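Local coordinates for protein with a SET domain within carboxy region (Cryptosporidium parvum, PDB 4LDG) that probably acts as a histone H4 lysine methyltransferase of the SETD8 family, this chain being its carboxy-terminal part with the SET domain, at residues A[229-234]-A[244-249]; A[113-118]-A[157-162]; A[188-193]-A[207-212]. One frame throughout, in Å; residues are numbered along the deposited sequence. Where two conformers were deposited one is given.

Contact 1. Residues A[229-234]-A[244-249]; sequences NIITKV and FFVSKR
Ile-231 and Val-246 form a hydrogen-bonded pair in the antiparallel hairpin of strands 230-237 and 240-247, within the SET domain. Ile-231 N meets Val-246 O at 3.0 Å and Val-246 N returns to Ile-231 O. Lys-233 and Phe-244 repeat the pattern through Lys-233 N to Phe-244 O and Phe-244 N to Lys-233 O. Just past the paired strands, Lys-248 N reaches Asn-229 O at 2.9 Å. That bond is nearly straight at 175°, but the donor lies above the carbonyl plane.

The apolar contacts fall on both faces. On one, Ile-230 CD1 sits over the Phe-245 ring as a CH-pi contact, 3.7 Å from its centroid. A chi1 of 64° folds Ile-230 CG1 over its own backbone, and the extended chi2 carries CD1 to the ring. Thr-232 CG2 runs beside the same ring, 3.4 Å from Phe-245 CE1. Phe-259 meets this ring edge-to-face. On the other face, Lys-233 CB lies over the Phe-244 ring, and Ile-231 CG1 packs on Val-246 CG2 at 3.7 Å. The Ile-231 and Lys-248 side chains cross at about a right angle, CG2 touching CG.

The polar ends turn to other partners. Asn-229 OD1 and ND2 bind the backbone of Leu-258 and Glu-256, and Arg-249 pairs with Glu-255. The Arg-249 guanidinium still takes Asn-229 CB over one face, 3.6 Å from NH2.

Contact 2. Residues A[113-118]-A[157-162]; sequences HLPIYN and LIRKDD
Tyr-117 CB presses on Asp-161 OD2 at 3.1 Å, in the tight part of this contact between two loops. The same CB lies 3.6 Å from Lys-160 O, which sits at the edge of the Tyr-117 ring, near its plane. Ile-116 packs beside them, with CD1 3.5 Å from Asp-161 O. A type II beta turn from Arg-159 to Asp-162 shapes this wall.

The Arg-159 side is looser. Its extended chain crosses Pro-115 at a slant, and Pro-115 CD lies 4.1 Å above the centre of the Arg-159 guanidinium. No direct hydrogen bond joins the two segments; water does so instead. One water accepts from Arg-159 NH2 at 2.7 Å, in the guanidinium plane, and lies near Leu-114 O and Asp-162 OD1. A second accepts from Ile-116 N at 3.0 Å and is within reach of Lys-160 O and Asp-162 OD1. Beyond the packed CB, a third donates to Tyr-117 O and Asp-161 OD2. At this watered edge Lys-160 NZ forms a salt bridge with Asp-161 OD2.

The contact joins the loop between strand 111-112 and helix 121-134 to the SET-domain loop before strand 163-166. Ile-116 also touches helices 98-104 and 121-134.

Contact 3. Residues A[188-193]-A[207-212]; sequences SNRGCY and DATEEC
Thr-209 OG1 accepts from Tyr-193 N at 3.1 Å and donates to Asp-207 OD1 at 2.7 Å. Asp-207 OD1 is itself gripped twice: the hydroxyl meets its syn lone pair, while Thr-209 N comes from above the carboxylate plane and closes an Asx turn. A chi1 of -58° puts the hydroxyl close to Thr-209 N, where both reach Asp-207 OD1. Ala-208 N completes the backbone link, binding Tyr-193 O at 2.8 Å.

In one of the two modelled conformers of Glu-210, a salt bridge closes the outer end. Arg-190 NH2 bonds Glu-210 OE1 at 3.1 Å and 163°. The oxygen lies in the guanidinium plane and is met on its syn side, 23° out of the carboxylate plane. Arg-190 NH1 adds a weak bond to the same oxygen. Thr-209 CG2 lies over one guanidinium face, and 3.6 Å from Gly-191 O.

Both loops are part of the SET domain. One runs between helix 175-187 and strand 194-199, the other follows strand 202-207. A Schellman motif at Asn-189 ends that helix. Tyr-185 of the helix bonds Asp-207 OD2, and it touches Arg-190, Thr-209 and Glu-210. Met-194 of strand 194-199 packs on Asp-207 and Thr-209.

Contacts 1 and 2 are neighbours, with centres about 12 Å apart. Ser-247 joins them: its OG probably bonds Arg-159 O, and its O probably accepts from Asp-161 N. The loop 157-162 leads into strand 163-166, which pairs with strand 240-247 of the hairpin in one three-stranded antiparallel sheet. Contact 3 is apart, about 23 Å between centres from contact 1 and about 32 Å from contact 2, on the other side of the chain's centre from contact 2. Along the chain they come in the order 2, 3, 1, each closing before the next opens. All four segments of contacts 1 and 3, and segment 157-162, belong to the SET domain; contact 2 joins the earlier loop 113-118 to that segment.

Contact 1. Residues A[229-234]-A[244-249]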
loop_
_atom_site.group_PDB
_atom_site.type_symbol
_atom_site.label_atom_id
_atom_site.label_comp_id
_atom_site.label_asym_id
_atom_site.label_seq_id
_atom_site.Cartn_x
_atom_site.Cartn_y
_atom_site.Cartn_z
ATOM N N ASN A 229 -3.882 -1.919 12.431
ATOM C CA ASN A 229 -4.856 -2.640 11.618
ATOM C C ASN A 229 -4.335 -3.128 10.284
ATOM O O ASN A 229 -5.105 -3.693 9.525
ATOM C CB ASN A 229 -6.125 -1.833 11.449
ATOM C CG ASN A 229 -5.886 -0.480 10.844
ATOM O OD1 ASN A 229 -4.846 -0.201 10.258
ATOM N ND2 ASN A 229 -6.889 0.375 10.964
ATOM N N ILE A 230 -3.033 -2.915 10.027
ATOM C CA ILE A 230 -2.358 -3.474 8.876
ATOM C C ILE A 230 -1.026 -4.082 9.288
ATOM O O ILE A 230 -0.521 -3.789 10.358
ATOM C CB ILE A 230 -2.128 -2.446 7.792
ATOM C CG1 ILE A 230 -1.187 -1.342 8.269
ATOM C CG2 ILE A 230 -3.446 -1.834 7.358
ATOM C CD1 ILE A 230 -0.967 -0.286 7.204
ATOM N N ILE A 231 -0.521 -4.972 8.442
ATOM C CA ILE A 231 0.772 -5.615 8.594
ATOM C C ILE A 231 1.495 -5.621 7.244
ATOM O O ILE A 231 0.886 -5.401 6.213
ATOM C CB ILE A 231 0.647 -7.074 9.051
ATOM C CG1 ILE A 231 -0.224 -7.887 8.096
ATOM C CG2 ILE A 231 0.066 -7.141 10.449
ATOM C CD1 ILE A 231 -0.206 -9.385 8.411
ATOM N N THR A 232 2.780 -5.925 7.252
ATOM C CA THR A 232 3.552 -5.944 6.013
ATOM C C THR A 232 3.806 -7.353 5.492
ATOM O O THR A 232 3.742 -8.343 6.219
ATOM C CB THR A 232 4.892 -5.221 6.184
ATOM O OG1 THR A 232 5.510 -5.676 7.383
ATOM C CG2 THR A 232 4.677 -3.724 6.264
ATOM N N LYS A 233 4.059 -7.413 4.198
ATOM C CA LYS A 233 4.431 -8.620 3.511
ATOM C C LYS A 233 5.410 -8.209 2.434
ATOM O O LYS A 233 5.502 -7.038 2.099
ATOM C CB LYS A 233 3.198 -9.304 2.916
ATOM C CG LYS A 233 2.444 -10.071 3.970
ATOM C CD LYS A 233 1.239 -10.790 3.405
ATOM C CE LYS A 233 0.469 -11.569 4.485
ATOM N NZ LYS A 233 1.315 -12.179 5.558
ATOM N N VAL A 234 6.175 -9.163 1.938
ATOM C CA VAL A 234 7.126 -8.905 0.863
ATOM C C VAL A 234 6.919 -9.948 -0.229
ATOM O O VAL A 234 6.689 -11.103 0.077
ATOM C CB VAL A 234 8.599 -8.943 1.340
ATOM C CG1 VAL A 234 9.550 -8.844 0.151
ATOM C CG2 VAL A 234 8.890 -7.788 2.275
ATOM N N PHE A 244 4.733 -4.297 1.026
ATOM C CA PHE A 244 3.364 -3.812 0.980
ATOM C C PHE A 244 2.582 -4.137 2.229
ATOM O O PHE A 244 2.943 -5.054 3.021
ATOM C CB PHE A 244 2.594 -4.337 -0.271
ATOM C CG PHE A 244 2.419 -5.849 -0.327
ATOM C CD1 PHE A 244 1.220 -6.444 0.010
ATOM C CD2 PHE A 244 3.454 -6.663 -0.729
ATOM C CE1 PHE A 244 1.069 -7.828 -0.041
ATOM C CE2 PHE A 244 3.318 -8.041 -0.778
ATOM C CZ PHE A 244 2.128 -8.626 -0.440
ATOM N N PHE A 245 1.498 -3.371 2.395
ATOM C CA PHE A 245 0.600 -3.526 3.524
ATOM C C PHE A 245 -0.618 -4.338 3.126
ATOM O O PHE A 245 -1.131 -4.196 2.015
ATOM C CB PHE A 245 0.134 -2.162 3.965
ATOM C CG PHE A 245 1.202 -1.334 4.606
ATOM C CD1 PHE A 245 1.744 -1.706 5.808
ATOM C CD2 PHE A 245 1.621 -0.143 4.019
ATOM C CE1 PHE A 245 2.686 -0.915 6.420
ATOM C CE2 PHE A 245 2.564 0.641 4.618
ATOM C CZ PHE A 245 3.095 0.254 5.823
ATOM N N VAL A 246 -1.061 -5.211 4.020
ATOM C CA VAL A 246 -2.375 -5.839 3.895
ATOM C C VAL A 246 -3.122 -5.636 5.191
ATOM O O VAL A 246 -2.515 -5.469 6.234
ATOM C CB VAL A 246 -2.284 -7.333 3.564
ATOM C CG1 VAL A 246 -1.542 -7.533 2.255
ATOM C CG2 VAL A 246 -1.587 -8.104 4.651
ATOM N N SER A 247 -4.446 -5.619 5.121
ATOM C CA SER A 247 -5.265 -5.378 6.293
ATOM C C SER A 247 -5.318 -6.608 7.188
ATOM O O SER A 247 -5.346 -7.726 6.705
ATOM C CB SER A 247 -6.677 -5.010 5.860
ATOM O OG SER A 247 -7.227 -6.051 5.060
ATOM N N LYS A 248 -5.369 -6.392 8.497
ATOM C CA LYS A 248 -5.475 -7.485 9.452
ATOM C C LYS A 248 -6.916 -7.869 9.689
ATOM O O LYS A 248 -7.204 -8.907 10.277
ATOM C CB LYS A 248 -4.925 -7.070 10.797
ATOM C CG LYS A 248 -3.500 -6.586 10.776
ATOM C CD LYS A 248 -3.070 -6.301 12.207
ATOM C CE LYS A 248 -3.172 -7.550 13.051
ATOM N NZ LYS A 248 -2.260 -7.380 14.187
ATOM N N ARG A 249 -7.820 -7.003 9.257
ATOM C CA ARG A 249 -9.233 -7.204 9.472
ATOM C C ARG A 249 -9.971 -6.214 8.596
ATOM O O ARG A 249 -9.365 -5.390 7.924
ATOM C CB ARG A 249 -9.557 -6.954 10.950
ATOM C CG ARG A 249 -9.057 -5.621 11.456
ATOM C CD ARG A 249 -9.821 -5.166 12.684
ATOM N NE ARG A 249 -9.292 -3.916 13.233
ATOM C CZ ARG A 249 -9.640 -2.679 12.858
ATOM N NH1 ARG A 249 -10.551 -2.456 11.913
ATOM N NH2 ARG A 249 -9.068 -1.642 13.457
#

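Contact 2. Residues A[113-118]-A[157-162]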
loop_
_atom_site.group_PDB
_atom_site.type_symbol
_atom_site.label_atom_id
_atom_site.label_comp_id
_atom_site.label_asym_id
_atom_site.label_seq_id
_atom_site.Cartn_x
_atom_site.Cartn_y
_atom_site.Cartn_z
ATOM N N HIS A 113 -12.648 -6.571 -5.983
ATOM C CA HIS A 113 -14.093 -6.741 -5.996
ATOM C C HIS A 113 -14.551 -7.882 -5.098
ATOM O O HIS A 113 -15.601 -7.768 -4.479
ATOM C CB HIS A 113 -14.538 -6.992 -7.441
ATOM C CG HIS A 113 -15.974 -7.354 -7.588
ATOM N ND1 HIS A 113 -16.996 -6.460 -7.343
ATOM C CD2 HIS A 113 -16.565 -8.502 -7.986
ATOM C CE1 HIS A 113 -18.154 -7.051 -7.557
ATOM N NE2 HIS A 113 -17.920 -8.290 -7.943
ATOM N N LEU A 114 -13.787 -8.986 -5.045
ATOM C CA LEU A 114 -14.156 -10.133 -4.205
ATOM C C LEU A 114 -13.282 -10.203 -2.958
ATOM O O LEU A 114 -12.134 -9.831 -3.007
ATOM C CB LEU A 114 -13.987 -11.445 -4.968
ATOM C CG LEU A 114 -14.914 -11.748 -6.145
ATOM C CD1 LEU A 114 -14.462 -13.019 -6.862
ATOM C CD2 LEU A 114 -16.356 -11.883 -5.667
ATOM N N PRO A 115 -13.819 -10.711 -1.837
ATOM C CA PRO A 115 -12.965 -11.012 -0.688
ATOM C C PRO A 115 -11.885 -11.980 -1.097
ATOM O O PRO A 115 -12.114 -12.796 -1.980
ATOM C CB PRO A 115 -13.915 -11.713 0.288
ATOM C CG PRO A 115 -15.280 -11.277 -0.104
ATOM C CD PRO A 115 -15.225 -11.091 -1.594
ATOM N N ILE A 116 -10.717 -11.895 -0.465
ATOM C CA ILE A 116 -9.666 -12.847 -0.691
ATOM C C ILE A 116 -9.111 -13.508 0.575
ATOM O O ILE A 116 -8.164 -14.289 0.498
ATOM C CB ILE A 116 -8.518 -12.211 -1.511
ATOM C CG1 ILE A 116 -7.730 -11.204 -0.687
ATOM C CG2 ILE A 116 -9.060 -11.573 -2.789
ATOM C CD1 ILE A 116 -6.534 -10.676 -1.445
ATOM N N TYR A 117 -9.695 -13.234 1.736
ATOM C CA TYR A 117 -9.205 -13.862 2.961
ATOM C C TYR A 117 -9.532 -15.357 2.939
ATOM O O TYR A 117 -8.946 -16.125 3.685
ATOM C CB TYR A 117 -9.782 -13.197 4.232
ATOM C CG TYR A 117 -11.295 -13.164 4.329
ATOM C CD1 TYR A 117 -12.008 -12.045 3.895
ATOM C CD2 TYR A 117 -12.014 -14.238 4.865
ATOM C CE1 TYR A 117 -13.396 -11.987 3.976
ATOM C CE2 TYR A 117 -13.407 -14.193 4.965
ATOM C CZ TYR A 117 -14.094 -13.056 4.513
ATOM O OH TYR A 117 -15.479 -12.976 4.579
ATOM N N ASN A 118 -10.458 -15.757 2.072
ATOM C CA ASN A 118 -10.802 -17.164 1.902
ATOM C C ASN A 118 -9.942 -17.901 0.862
ATOM O O ASN A 118 -10.088 -19.102 0.677
ATOM C CB ASN A 118 -12.290 -17.285 1.548
ATOM C CG ASN A 118 -12.685 -16.424 0.353
ATOM O OD1 ASN A 118 -12.328 -15.253 0.267
ATOM N ND2 ASN A 118 -13.403 -17.000 -0.570
ATOM N N LEU A 157 -14.601 0.666 2.587
ATOM C CA LEU A 157 -14.308 -0.614 3.244
ATOM C C LEU A 157 -13.030 -1.251 2.705
ATOM O O LEU A 157 -12.840 -1.373 1.500
ATOM C CB LEU A 157 -15.460 -1.596 3.036
ATOM C CG LEU A 157 -15.385 -2.983 3.699
ATOM C CD1 LEU A 157 -15.164 -2.934 5.212
ATOM C CD2 LEU A 157 -16.688 -3.717 3.404
ATOM N N ILE A 158 -12.142 -1.625 3.613
ATOM C CA ILE A 158 -10.999 -2.455 3.280
ATOM C C ILE A 158 -11.241 -3.789 3.978
ATOM O O ILE A 158 -11.185 -3.884 5.196
ATOM C CB ILE A 158 -9.660 -1.817 3.710
ATOM C CG1 ILE A 158 -9.463 -0.488 2.978
ATOM C CG2 ILE A 158 -8.520 -2.756 3.370
ATOM C CD1 ILE A 158 -8.341 0.404 3.486
ATOM N N ARG A 159 -11.524 -4.815 3.194
ATOM C CA ARG A 159 -11.737 -6.130 3.753
ATOM C C ARG A 159 -10.433 -6.731 4.246
ATOM O O ARG A 159 -9.349 -6.386 3.753
ATOM C CB ARG A 159 -12.349 -7.060 2.708
ATOM C CG ARG A 159 -13.704 -6.615 2.201
ATOM C CD ARG A 159 -14.478 -7.809 1.709
ATOM N NE ARG A 159 -15.563 -7.437 0.814
ATOM C CZ ARG A 159 -15.424 -7.109 -0.472
ATOM N NH1 ARG A 159 -16.502 -6.814 -1.180
ATOM N NH2 ARG A 159 -14.230 -7.065 -1.053
ATOM N N LYS A 160 -10.566 -7.629 5.213
ATOM C CA LYS A 160 -9.473 -8.416 5.727
ATOM C C LYS A 160 -8.676 -9.077 4.603
ATOM O O LYS A 160 -9.265 -9.702 3.704
ATOM C CB LYS A 160 -10.037 -9.512 6.629
ATOM C CG LYS A 160 -9.007 -10.424 7.286
ATOM C CD LYS A 160 -9.725 -11.506 8.101
ATOM C CE LYS A 160 -8.792 -12.189 9.089
ATOM N NZ LYS A 160 -7.586 -12.721 8.393
ATOM N N ASP A 161 -7.349 -8.936 4.672
ATOM C CA ASP A 161 -6.409 -9.493 3.705
ATOM C C ASP A 161 -6.294 -8.769 2.359
ATOM O O ASP A 161 -5.443 -9.152 1.540
ATOM C CB ASP A 161 -6.637 -11.004 3.475
ATOM C CG ASP A 161 -6.146 -11.845 4.630
ATOM O OD1 ASP A 161 -5.160 -11.446 5.282
ATOM O OD2 ASP A 161 -6.748 -12.910 4.904
ATOM N N ASP A 162 -7.113 -7.740 2.127
ATOM C CA ASP A 162 -6.937 -6.918 0.937
ATOM C C ASP A 162 -5.519 -6.383 0.914
ATOM O O ASP A 162 -4.885 -6.191 1.981
ATOM C CB ASP A 162 -7.892 -5.727 0.882
ATOM C CG ASP A 162 -9.300 -6.099 0.424
ATOM O OD1 ASP A 162 -9.587 -7.299 0.117
ATOM O OD2 ASP A 162 -10.138 -5.160 0.364
HETATM O O HOH W 1 -11.692 -7.858 -1.050
HETATM O O HOH W 2 -10.354 -9.540 1.308
HETATM O O HOH W 3 -6.715 -15.472 5.385
#

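Contact 3. Residues A[188-193]-A[207-212]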
loop_
_atom_site.group_PDB
_atom_site.type_symbol
_atom_site.label_atom_id
_atom_site.label_comp_id
_atom_site.label_asym_id
_atom_site.label_seq_id
_atom_site.Cartn_x
_atom_site.Cartn_y
_atom_site.Cartn_z
ATOM N N SER A 188 20.426 17.515 9.024
ATOM C CA SER A 188 19.666 18.563 8.325
ATOM C C SER A 188 18.322 18.893 8.992
ATOM O O SER A 188 17.564 19.726 8.504
ATOM C CB SER A 188 19.363 18.065 6.911
ATOM O OG SER A 188 20.494 17.402 6.379
ATOM N N ASN A 189 18.010 18.169 10.060
ATOM C CA ASN A 189 16.739 18.279 10.767
ATOM C C ASN A 189 15.545 17.951 9.921
ATOM O O ASN A 189 14.434 18.447 10.142
ATOM C CB ASN A 189 16.629 19.642 11.430
ATOM C CG ASN A 189 17.649 19.790 12.516
ATOM O OD1 ASN A 189 17.681 18.961 13.425
ATOM N ND2 ASN A 189 18.530 20.779 12.405
ATOM N N ARG A 190 15.773 17.052 8.978
ATOM C CA ARG A 190 14.699 16.548 8.174
ATOM C C ARG A 190 14.166 15.313 8.855
ATOM O O ARG A 190 14.892 14.576 9.553
ATOM C CB ARG A 190 15.172 16.233 6.769
ATOM C CG ARG A 190 15.253 17.480 5.911
ATOM C CD ARG A 190 14.761 17.205 4.500
ATOM N NE ARG A 190 15.779 16.595 3.651
ATOM C CZ ARG A 190 15.531 15.932 2.517
ATOM N NH1 ARG A 190 16.547 15.444 1.824
ATOM N NH2 ARG A 190 14.292 15.742 2.070
ATOM N N GLY A 191 12.881 15.092 8.689
ATOM C CA GLY A 191 12.339 13.800 9.056
ATOM C C GLY A 191 13.002 12.710 8.242
ATOM O O GLY A 191 13.885 12.965 7.419
ATOM N N CYS A 192 12.569 11.490 8.446
ATOM C CA CYS A 192 13.204 10.386 7.800
ATOM C C CYS A 192 12.215 9.235 7.779
ATOM O O CYS A 192 11.810 8.726 8.828
ATOM C CB CYS A 192 14.473 10.080 8.570
ATOM S SG CYS A 192 15.162 8.468 8.310
ATOM N N TYR A 193 11.786 8.865 6.580
ATOM C CA TYR A 193 10.802 7.817 6.402
ATOM C C TYR A 193 11.536 6.635 5.794
ATOM O O TYR A 193 11.457 6.398 4.594
ATOM C CB TYR A 193 9.685 8.275 5.454
ATOM C CG TYR A 193 8.784 9.406 5.943
ATOM C CD1 TYR A 193 7.525 9.140 6.455
ATOM C CD2 TYR A 193 9.170 10.737 5.843
ATOM C CE1 TYR A 193 6.679 10.158 6.870
ATOM C CE2 TYR A 193 8.335 11.766 6.271
ATOM C CZ TYR A 193 7.086 11.465 6.777
ATOM O OH TYR A 193 6.247 12.472 7.196
ATOM N N ASP A 207 13.988 3.807 1.511
ATOM C CA ASP A 207 14.005 5.214 1.871
ATOM C C ASP A 207 12.909 5.959 1.121
ATOM O O ASP A 207 13.066 6.244 -0.049
ATOM C CB ASP A 207 15.366 5.860 1.550
ATOM C CG ASP A 207 15.435 7.298 2.014
ATOM O OD1 ASP A 207 14.469 7.716 2.677
ATOM O OD2 ASP A 207 16.425 8.022 1.708
ATOM N N ALA A 208 11.826 6.310 1.822
ATOM C CA ALA A 208 10.734 7.120 1.249
ATOM C C ALA A 208 10.754 8.597 1.723
ATOM O O ALA A 208 9.731 9.290 1.673
ATOM C CB ALA A 208 9.394 6.467 1.588
ATOM N N THR A 209 11.921 9.084 2.146
ATOM C CA THR A 209 12.044 10.450 2.695
ATOM C C THR A 209 11.741 11.531 1.669
ATOM O O THR A 209 10.959 12.424 1.963
ATOM C CB THR A 209 13.431 10.695 3.308
ATOM O OG1 THR A 209 13.667 9.724 4.327
ATOM C CG2 THR A 209 13.537 12.090 3.901
ATOM N N GLU A 210 12.302 11.449 0.460
ATOM C CA GLU A 210 12.006 12.458 -0.548
ATOM C C GLU A 210 10.479 12.523 -0.760
ATOM O O GLU A 210 9.782 11.502 -0.763
ATOM C CB GLU A 210 12.756 12.204 -1.865
ATOM C CG GLU A 210 14.278 12.005 -1.764
ATOM C CD GLU A 210 15.019 13.048 -0.928
ATOM O OE1 GLU A 210 14.391 14.020 -0.448
ATOM O OE2 GLU A 210 16.253 12.890 -0.750
ATOM N N GLU A 211 9.970 13.740 -0.905
ATOM C CA GLU A 211 8.541 13.967 -1.049
ATOM C C GLU A 211 8.200 13.838 -2.521
ATOM O O GLU A 211 7.980 14.837 -3.207
ATOM C CB GLU A 211 8.153 15.347 -0.505
ATOM N N CYS A 212 8.163 12.596 -2.997
ATOM C CA CYS A 212 7.829 12.294 -4.380
ATOM C C CYS A 212 6.425 11.726 -4.445
ATOM O O CYS A 212 6.123 10.727 -3.792
ATOM C CB CYS A 212 8.816 11.284 -4.950
ATOM S SG CYS A 212 10.524 11.860 -4.927
#